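Long-range contacts in ParM protein (Staphylococcus aureus, PDB 3JS6), which probably assembles into actin-like filaments that help segregate plasmid DNA: residues Tyr5-Asp10 and Val112-Ala117; Leu136-Arg141 and Ile152-Val157. All coordinates share one frame; numbering follows the deposited sequence.

Overall arrangement
Both contacts lie in the N-terminal actin-like domain and share one mixed sheet, their centres about 9 Å apart. Interaction 1 joins strands 4-11 and 111-120 in parallel within the buried part of the sheet. Interaction 2 lies nearer the surface, where the chain leaving helix 128-137 packs against strand 148-161. Strands 111-120 and 148-161 are direct neighbours, and probable backbone hydrogen bonds tie the two contacts together: Lys155 N to Val114 O at 2.7 Å and Ile116 N to Gly156 O at 2.9 Å. The model is of the apo protein. In actin-like folds the loop after the first strand usually approaches the nucleotide phosphates, so interaction 1 probably leads toward that site.

Interaction 1 of 2, residues Tyr5-Asp10 and Val112-Ala117; sequences YVMALD and VNVVIA
Selenomethionine Met7 lies across Val114, bringing CE to 4.1 Å from Val114 CG1 while SE passes CG2. Met7 shares a face with Tyr5, Val114 and Ile116; CG lies anti to the carbonyl carbon (chi1 -73°) and the extended chain carries SE and CE along Val114. Met7 is also held through its backbone: its N donates to Val115 O at 3.0 Å, almost straight, and its O accepts Ala117 N at 2.9 Å. Tyr5 starts the ladder, with its N 2.9 Å from Asn113 O and its O receiving Val115 N. The CB of Tyr5 packs on Val114 CG1 at 4.2 Å, and its hydroxyl is hydrogen-bonded to Glu109. Ala117 closes the series as its O takes Leu9 N at 3.1 Å. On the face of Val6 and Ala8 the tightest touch joins two methyls, Val6 CG2 and Val115 CG2, 3.5 Å apart. This is a parallel pair in the main sheet of the N-terminal actin-like domain, 4-11 being its first strand, the axes turned by 40°. Helix 90-104 covers the Met7 and Leu9 face through Ile100 and Leu103; helix 325-342 covers Ala8 and Ala117 with Val327 and Tyr330. Strands 15-20 and 148-161 flank the pair.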
# COMPACT_ATOMS: atom_id res chain seq x y z
N TYR A 5 -19.50 -0.15 -7.61
CA TYR A 5 -18.38 0.73 -7.26
C TYR A 5 -17.07 -0.03 -7.28
O TYR A 5 -17.05 -1.25 -7.15
CB TYR A 5 -18.58 1.30 -5.87
CG TYR A 5 -19.78 2.19 -5.76
CD1 TYR A 5 -20.96 1.73 -5.16
CD2 TYR A 5 -19.75 3.49 -6.25
CE1 TYR A 5 -22.07 2.55 -5.07
CE2 TYR A 5 -20.85 4.31 -6.16
CZ TYR A 5 -22.01 3.84 -5.57
OH TYR A 5 -23.12 4.67 -5.50
N VAL A 6 -15.95 0.69 -7.40
CA VAL A 6 -14.67 0.02 -7.42
C VAL A 6 -13.89 0.34 -6.14
O VAL A 6 -13.66 1.50 -5.82
CB VAL A 6 -13.84 0.46 -8.66
CG1 VAL A 6 -12.40 -0.04 -8.55
CG2 VAL A 6 -14.48 -0.12 -9.94
N MSE A 7 -13.53 -0.70 -5.40
CA MSE A 7 -12.74 -0.54 -4.18
C MSE A 7 -11.31 -0.96 -4.50
O MSE A 7 -11.10 -2.07 -5.00
CB MSE A 7 -13.21 -1.44 -3.05
CG MSE A 7 -14.52 -1.07 -2.36
SE MSE A 7 -14.84 -2.33 -0.85
CE MSE A 7 -16.33 -1.47 -0.03
N ALA A 8 -10.34 -0.08 -4.22
CA ALA A 8 -8.95 -0.39 -4.45
C ALA A 8 -8.33 -0.41 -3.06
O ALA A 8 -8.50 0.53 -2.28
CB ALA A 8 -8.30 0.66 -5.30
N LEU A 9 -7.62 -1.49 -2.76
CA LEU A 9 -7.02 -1.69 -1.43
C LEU A 9 -5.58 -2.13 -1.55
O LEU A 9 -5.24 -2.89 -2.45
CB LEU A 9 -7.79 -2.75 -0.66
CG LEU A 9 -9.14 -2.30 -0.08
CD1 LEU A 9 -9.97 -3.52 0.38
CD2 LEU A 9 -8.86 -1.34 1.10
N ASP A 10 -4.76 -1.68 -0.61
CA ASP A 10 -3.33 -2.03 -0.62
C ASP A 10 -2.96 -2.35 0.82
O ASP A 10 -2.81 -1.42 1.63
CB ASP A 10 -2.54 -0.82 -1.11
CG ASP A 10 -1.03 -1.07 -1.17
OD1 ASP A 10 -0.57 -2.19 -0.85
OD2 ASP A 10 -0.30 -0.13 -1.55
N VAL A 112 -24.27 -1.96 -0.98
CA VAL A 112 -23.05 -1.55 -1.69
C VAL A 112 -22.48 -2.67 -2.52
O VAL A 112 -21.87 -3.59 -1.97
CB VAL A 112 -21.96 -1.10 -0.66
CG1 VAL A 112 -20.73 -0.55 -1.39
CG2 VAL A 112 -22.53 -0.04 0.25
N ASN A 113 -22.67 -2.61 -3.84
CA ASN A 113 -22.13 -3.65 -4.71
C ASN A 113 -20.77 -3.15 -5.21
O ASN A 113 -20.64 -2.00 -5.64
CB ASN A 113 -23.07 -3.88 -5.90
CG ASN A 113 -24.47 -4.28 -5.46
OD1 ASN A 113 -25.44 -3.61 -5.79
ND2 ASN A 113 -24.56 -5.37 -4.71
N VAL A 114 -19.78 -4.01 -5.16
CA VAL A 114 -18.45 -3.61 -5.58
C VAL A 114 -17.66 -4.70 -6.24
O VAL A 114 -18.04 -5.89 -6.22
CB VAL A 114 -17.59 -3.18 -4.36
CG1 VAL A 114 -18.33 -2.14 -3.52
CG2 VAL A 114 -17.29 -4.43 -3.49
N VAL A 115 -16.55 -4.26 -6.82
CA VAL A 115 -15.54 -5.16 -7.34
C VAL A 115 -14.33 -4.68 -6.49
O VAL A 115 -14.25 -3.50 -6.14
CB VAL A 115 -15.23 -4.95 -8.80
CG1 VAL A 115 -16.39 -5.52 -9.65
CG2 VAL A 115 -15.01 -3.47 -9.07
N ILE A 116 -13.43 -5.60 -6.15
CA ILE A 116 -12.25 -5.26 -5.36
C ILE A 116 -10.96 -5.51 -6.14
O ILE A 116 -10.74 -6.62 -6.65
CB ILE A 116 -12.19 -6.10 -4.04
CG1 ILE A 116 -13.42 -5.81 -3.18
CG2 ILE A 116 -10.89 -5.81 -3.29
CD1 ILE A 116 -13.47 -6.67 -1.89
N ALA A 117 -10.14 -4.48 -6.25
CA ALA A 117 -8.85 -4.57 -6.92
C ALA A 117 -7.77 -4.43 -5.83
O ALA A 117 -7.78 -3.47 -5.08
CB ALA A 117 -8.70 -3.46 -7.93

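Interaction 2 of 2, residues Leu136-Arg141 and Ile152-Val157; sequences LLNKSR and INVKGV
Val154 and Arg141 meet because of how each leaves its backbone. Val154 has CG1 anti to N (chi1 177°), which directs CG2 at the turn after helix 128-137. Arg141 starts with CG between N and the carbonyl carbon (chi1 65°), then bends at chi2 and chi3, folding the guanidinium back over its own segment. Val154 CG2 is thus left in the guanidinium plane, at its edge near NH1, while CG of Lys139 lies over one face. The same methyl faces two carbonyl oxygens, 3.3 Å from Lys139 O and 3.4 Å from Leu137 O. Leu137 O also receives weak hydrogen bonds from Arg141 NH1, at 3.1 Å, and from Lys139 N across the inverse gamma turn centred on Asn138. Leu137 and Val157 cross at about a right angle, Leu137 CD1 meeting Val157 CG1 at 3.9 Å, and Val157 CG2 lies 3.7 Å from Asn138 ND2. At the other end Arg141 and Ile152 form an antiparallel hydrogen-bonded pair, with Arg141 N to Ile152 O at 2.9 Å and Ile152 N to Arg141 O at 2.8 Å. The pair belongs to the hairpin of strands 141-145 and 148-161, entered from helix 128-137. Between these ends, beside the direct touch of Val154, two waters bridge polar atoms: one donates to Asn138 OD1 and Val154 O; the other accepts from Val154 N and is hydrogen-bonded to Ser140 OG. The modelled approach of Ser140 OG to Asn153 ND2 is too short to trust. The Arg141 guanidinium, salt-bridged through NH2 to Glu97 of helix 90-104, sits where helix 128-137 ends, so its positive charge would probably suit the carbonyls there. Two backbone bonds thus fasten Ile152, beyond which water serves Val154 N and O and Arg141 reaches Leu137 O weakly.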
# COMPACT_ATOMS: atom_id res chain seq x y z
N LEU A 136 -10.95 -14.61 0.96
CA LEU A 136 -11.28 -13.67 2.02
C LEU A 136 -12.07 -12.50 1.40
O LEU A 136 -13.06 -12.04 1.95
CB LEU A 136 -10.01 -13.13 2.67
CG LEU A 136 -9.16 -14.01 3.59
CD1 LEU A 136 -7.86 -13.27 3.96
CD2 LEU A 136 -9.96 -14.34 4.86
N LEU A 137 -11.62 -12.05 0.24
CA LEU A 137 -12.20 -10.90 -0.45
C LEU A 137 -13.54 -11.12 -1.13
O LEU A 137 -14.46 -10.31 -1.02
CB LEU A 137 -11.21 -10.39 -1.49
CG LEU A 137 -9.86 -9.96 -0.92
CD1 LEU A 137 -8.88 -9.64 -2.07
CD2 LEU A 137 -10.06 -8.74 -0.01
N ASN A 138 -13.65 -12.24 -1.83
CA ASN A 138 -14.85 -12.53 -2.58
C ASN A 138 -16.01 -13.14 -1.81
O ASN A 138 -16.22 -14.35 -1.87
CB ASN A 138 -14.52 -13.43 -3.76
CG ASN A 138 -15.42 -13.17 -4.93
OD1 ASN A 138 -16.59 -12.85 -4.74
ND2 ASN A 138 -14.89 -13.30 -6.14
N LYS A 139 -16.75 -12.29 -1.09
CA LYS A 139 -17.91 -12.72 -0.33
C LYS A 139 -18.75 -11.53 0.10
O LYS A 139 -18.27 -10.40 0.16
CB LYS A 139 -17.51 -13.53 0.91
CG LYS A 139 -16.77 -12.76 1.98
CD LYS A 139 -16.35 -13.69 3.11
CE LYS A 139 -15.39 -13.00 4.07
NZ LYS A 139 -14.92 -13.91 5.13
N SER A 140 -20.01 -11.80 0.40
CA SER A 140 -20.92 -10.77 0.85
C SER A 140 -20.77 -10.64 2.34
O SER A 140 -20.35 -11.58 2.99
CB SER A 140 -22.37 -11.15 0.54
OG SER A 140 -22.67 -10.89 -0.82
N ARG A 141 -21.11 -9.46 2.87
CA ARG A 141 -21.04 -9.32 4.32
C ARG A 141 -21.78 -8.10 4.81
O ARG A 141 -21.94 -7.13 4.09
CB ARG A 141 -19.59 -9.26 4.79
CG ARG A 141 -18.79 -8.05 4.32
CD ARG A 141 -17.99 -8.44 3.08
NE ARG A 141 -16.68 -8.97 3.47
CZ ARG A 141 -15.62 -9.14 2.68
NH1 ARG A 141 -15.70 -8.81 1.39
NH2 ARG A 141 -14.49 -9.65 3.17
N ILE A 152 -22.68 -5.42 1.95
CA ILE A 152 -21.66 -5.39 0.90
C ILE A 152 -21.60 -6.65 0.07
O ILE A 152 -21.29 -7.74 0.59
CB ILE A 152 -20.27 -5.14 1.51
CG1 ILE A 152 -20.26 -3.77 2.19
CG2 ILE A 152 -19.18 -5.24 0.43
CD1 ILE A 152 -19.67 -3.78 3.58
N ASN A 153 -21.86 -6.53 -1.22
CA ASN A 153 -21.78 -7.66 -2.14
C ASN A 153 -20.56 -7.50 -3.05
O ASN A 153 -20.34 -6.42 -3.61
CB ASN A 153 -23.08 -7.79 -2.94
CG ASN A 153 -24.29 -8.01 -2.06
OD1 ASN A 153 -25.24 -7.23 -2.09
ND2 ASN A 153 -24.26 -9.09 -1.28
N VAL A 154 -19.77 -8.54 -3.20
CA VAL A 154 -18.60 -8.45 -4.06
C VAL A 154 -18.90 -9.17 -5.37
O VAL A 154 -19.16 -10.38 -5.39
CB VAL A 154 -17.37 -9.07 -3.38
CG1 VAL A 154 -16.18 -9.03 -4.33
CG2 VAL A 154 -17.02 -8.28 -2.10
N LYS A 155 -18.85 -8.42 -6.46
CA LYS A 155 -19.17 -8.95 -7.79
C LYS A 155 -17.97 -9.45 -8.54
O LYS A 155 -18.11 -10.09 -9.59
CB LYS A 155 -19.85 -7.86 -8.61
CG LYS A 155 -21.09 -7.30 -7.95
CD LYS A 155 -22.05 -8.41 -7.58
CE LYS A 155 -23.31 -7.84 -6.95
NZ LYS A 155 -24.30 -8.92 -6.64
N GLY A 156 -16.78 -9.14 -8.02
CA GLY A 156 -15.56 -9.58 -8.67
C GLY A 156 -14.33 -9.14 -7.89
O GLY A 156 -14.39 -8.16 -7.12
N VAL A 157 -13.23 -9.86 -8.10
CA VAL A 157 -11.95 -9.57 -7.42
C VAL A 157 -10.81 -9.67 -8.41
O VAL A 157 -10.75 -10.60 -9.21
CB VAL A 157 -11.69 -10.56 -6.26
CG1 VAL A 157 -10.32 -10.28 -5.63
CG2 VAL A 157 -12.79 -10.42 -5.20
O HOH W 1 -19.10 -12.87 -3.59
O HOH W 2 -21.07 -11.06 -2.72